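Local atomic coordinates of aminotransferase, class I (Staphylococcus aureus, PDB entry 2O1B), a protein that probably catalyses the pyridoxal-phosphate-dependent transfer of an amino group between an amino acid and a 2-oxo acid, as a class I aminotransferase. Residues Leu115-Val125 / Val244-Ser252. Numbering follows the deposited sequence.
With PLP (pyridoxal-5'-phosphate), chain B.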
# COMPACT_ATOMS: atom_id res chain seq x y z
N LEU A 115 -7.07 0.27 6.58
CA LEU A 115 -6.61 0.60 5.21
C LEU A 115 -5.44 1.58 5.21
O LEU A 115 -5.38 2.48 6.04
CB LEU A 115 -7.77 1.16 4.36
CG LEU A 115 -9.02 0.29 4.18
CD1 LEU A 115 -10.12 1.03 3.42
CD2 LEU A 115 -8.70 -1.03 3.50
N TYR A 116 -4.53 1.40 4.25
CA TYR A 116 -3.35 2.25 4.10
C TYR A 116 -3.71 3.47 3.24
O TYR A 116 -3.19 3.65 2.13
CB TYR A 116 -2.22 1.45 3.44
CG TYR A 116 -1.88 0.17 4.17
CD1 TYR A 116 -0.88 0.15 5.13
CD2 TYR A 116 -2.57 -1.02 3.91
CE1 TYR A 116 -0.56 -1.03 5.81
CE2 TYR A 116 -2.27 -2.20 4.59
CZ TYR A 116 -1.26 -2.19 5.55
OH TYR A 116 -0.93 -3.35 6.22
N GLY A 117 -4.61 4.29 3.78
CA GLY A 117 -5.32 5.30 3.00
C GLY A 117 -6.43 4.58 2.26
O GLY A 117 -6.21 3.48 1.76
N THR A 118 -7.61 5.20 2.17
CA THR A 118 -8.77 4.53 1.59
C THR A 118 -8.64 4.25 0.10
O THR A 118 -9.23 3.29 -0.39
CB THR A 118 -10.12 5.26 1.86
OG1 THR A 118 -10.14 6.56 1.23
CG2 THR A 118 -10.35 5.40 3.35
N LYS A 119 -7.89 5.09 -0.62
CA LYS A 119 -7.68 4.86 -2.05
C LYS A 119 -7.20 3.42 -2.28
O LYS A 119 -7.73 2.70 -3.13
CB LYS A 119 -6.70 5.88 -2.63
CG LYS A 119 -6.48 5.73 -4.14
CD LYS A 119 -5.37 6.64 -4.65
CE LYS A 119 -5.15 6.41 -6.15
NZ LYS A 119 -4.38 7.54 -6.77
N ASN A 120 -6.21 3.00 -1.50
CA ASN A 120 -5.66 1.66 -1.60
C ASN A 120 -6.70 0.56 -1.41
O ASN A 120 -6.69 -0.45 -2.14
CB ASN A 120 -4.52 1.48 -0.59
CG ASN A 120 -3.69 0.25 -0.85
OD1 ASN A 120 -2.95 0.16 -1.85
ND2 ASN A 120 -3.79 -0.73 0.05
N GLY A 121 -7.59 0.74 -0.43
CA GLY A 121 -8.65 -0.25 -0.16
C GLY A 121 -9.77 -0.22 -1.18
O GLY A 121 -10.25 -1.28 -1.62
N LEU A 122 -10.19 0.98 -1.57
CA LEU A 122 -11.21 1.16 -2.60
C LEU A 122 -10.79 0.51 -3.90
O LEU A 122 -11.60 -0.17 -4.53
CB LEU A 122 -11.54 2.64 -2.83
CG LEU A 122 -12.31 3.35 -1.71
CD1 LEU A 122 -12.07 4.85 -1.73
CD2 LEU A 122 -13.80 3.04 -1.77
N VAL A 123 -9.55 0.72 -4.32
CA VAL A 123 -9.11 0.13 -5.61
C VAL A 123 -8.84 -1.39 -5.49
O VAL A 123 -8.83 -2.10 -6.50
CB VAL A 123 -7.93 0.91 -6.31
CG1 VAL A 123 -8.22 2.42 -6.42
CG2 VAL A 123 -6.64 0.69 -5.61
N ALA A 124 -8.67 -1.89 -4.26
CA ALA A 124 -8.44 -3.32 -4.01
C ALA A 124 -9.71 -4.17 -4.07
O ALA A 124 -9.66 -5.35 -4.47
CB ALA A 124 -7.70 -3.52 -2.68
N VAL A 125 -10.85 -3.57 -3.70
CA VAL A 125 -12.11 -4.31 -3.54
C VAL A 125 -12.45 -5.23 -4.72
O VAL A 125 -12.78 -6.39 -4.50
CB VAL A 125 -13.36 -3.40 -3.21
CG1 VAL A 125 -14.63 -4.24 -3.18
CG2 VAL A 125 -13.20 -2.70 -1.86
N VAL A 244 -25.19 -6.65 2.73
CA VAL A 244 -24.90 -6.34 1.33
C VAL A 244 -23.65 -5.49 1.13
O VAL A 244 -23.06 -5.51 0.05
CB VAL A 244 -26.07 -5.61 0.63
CG1 VAL A 244 -27.36 -6.42 0.69
CG2 VAL A 244 -26.26 -4.21 1.23
N ALA A 245 -23.26 -4.74 2.16
CA ALA A 245 -22.30 -3.66 1.98
C ALA A 245 -21.14 -3.61 2.97
O ALA A 245 -21.23 -4.10 4.10
CB ALA A 245 -23.02 -2.32 1.99
N ILE A 246 -20.05 -2.98 2.52
CA ILE A 246 -19.03 -2.44 3.41
C ILE A 246 -19.01 -0.94 3.23
O ILE A 246 -19.42 -0.42 2.19
CB ILE A 246 -17.59 -2.99 3.13
CG1 ILE A 246 -17.19 -2.76 1.66
CG2 ILE A 246 -17.48 -4.45 3.54
CD1 ILE A 246 -15.70 -3.04 1.37
N GLU A 247 -18.56 -0.24 4.27
CA GLU A 247 -18.37 1.19 4.20
C GLU A 247 -16.91 1.51 4.45
O GLU A 247 -16.29 0.94 5.34
CB GLU A 247 -19.22 1.85 5.25
CG GLU A 247 -19.32 3.34 5.11
CD GLU A 247 -20.53 3.84 5.81
OE1 GLU A 247 -20.52 3.89 7.07
OE2 GLU A 247 -21.51 4.13 5.09
N ILE A 248 -16.37 2.43 3.66
CA ILE A 248 -14.96 2.81 3.79
C ILE A 248 -14.87 4.26 4.30
O ILE A 248 -15.51 5.16 3.76
CB ILE A 248 -14.20 2.56 2.48
CG1 ILE A 248 -13.95 1.04 2.33
CG2 ILE A 248 -12.88 3.33 2.45
CD1 ILE A 248 -13.35 0.61 1.05
N TYR A 249 -14.12 4.44 5.36
CA TYR A 249 -14.03 5.72 6.06
C TYR A 249 -12.58 6.17 6.08
O TYR A 249 -11.70 5.36 6.36
CB TYR A 249 -14.55 5.56 7.49
CG TYR A 249 -14.75 6.87 8.22
CD1 TYR A 249 -15.99 7.53 8.17
CD2 TYR A 249 -13.71 7.48 8.93
CE1 TYR A 249 -16.18 8.77 8.81
CE2 TYR A 249 -13.89 8.71 9.57
CZ TYR A 249 -15.13 9.35 9.50
OH TYR A 249 -15.30 10.56 10.12
N SER A 250 -12.34 7.46 5.81
CA SER A 250 -11.00 8.01 5.75
C SER A 250 -10.75 9.02 6.86
O SER A 250 -11.65 9.79 7.21
CB SER A 250 -10.75 8.70 4.41
OG SER A 250 -9.46 9.28 4.39
N LEU A 251 -9.54 9.02 7.42
CA LEU A 251 -9.12 10.08 8.34
C LEU A 251 -8.54 11.34 7.65
O LEU A 251 -8.29 12.37 8.29
CB LEU A 251 -8.11 9.54 9.37
CG LEU A 251 -8.64 8.62 10.48
CD1 LEU A 251 -8.87 7.19 10.00
CD2 LEU A 251 -7.67 8.62 11.65
N SER A 252 -8.35 11.24 6.34
CA SER A 252 -7.71 12.32 5.56
C SER A 252 -8.37 13.68 5.67
O SER A 252 -7.72 14.67 6.05
CB SER A 252 -7.62 11.93 4.08
OG SER A 252 -6.70 10.88 3.89
N1 PLP B . -12.90 8.68 -2.09
C2 PLP B . -13.32 9.99 -2.23
C2A PLP B . -14.74 10.27 -2.66
C3 PLP B . -12.43 11.02 -1.94
O3 PLP B . -12.79 12.33 -2.06
C4 PLP B . -11.12 10.72 -1.51
C4A PLP B . -10.40 11.76 -0.70
C5 PLP B . -10.71 9.39 -1.39
C6 PLP B . -11.61 8.37 -1.68
C5A PLP B . -9.29 9.04 -0.96
O4P PLP B . -9.07 9.25 0.42
P PLP B . -7.69 8.78 1.12
O1P PLP B . -6.84 10.00 1.43
O2P PLP B . -6.99 7.87 0.15
O3P PLP B . -8.06 8.07 2.39
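Phosphate oxygen O3P of PLP is gripped from both segments: S250 OG donates to it at 2.7 Å, and the backbone N of T118 at 2.9 Å. T118 OG1 also nears O3P, a weak contact whose proton may go to another acceptor. This is the phosphate-binding cup of a fold type I, PLP-dependent aminotransferase, where helix 118-129 packs on strand 245-250 of the mixed central sheet. The K119 backbone N donates to O2P, and S252 OG to O1P at 2.6 Å. The start of the helix faces the phosphate, and its dipole probably favours the negative charge. With chi1 at 177°, S250 OG lies opposite its own N, which brings it to O3P; it also accepts from S252 N in an ST turn. R261 and N192 of this chain and Y81 of the second subunit also hydrogen-bond PLP.

Away from the phosphate the contact is apolar, and the helix runs nearly antiparallel to the strand (158°). I248 is central here: its CG2 presses on T118 CG2 at 3.4 Å, a tight fit. The L115 and I248 side chains cross at about a right angle, L115 CD1 meeting I248 CG2. L122 splits its branches: CD1 lies 3.6 Å from PLP C6, while CD2 meets I248 CD1 at 3.7 Å. G121 leaves room for L115 CD2. Farther along, V125 CG2 and I246 CD1 meet tip to tip at 4.1 Å.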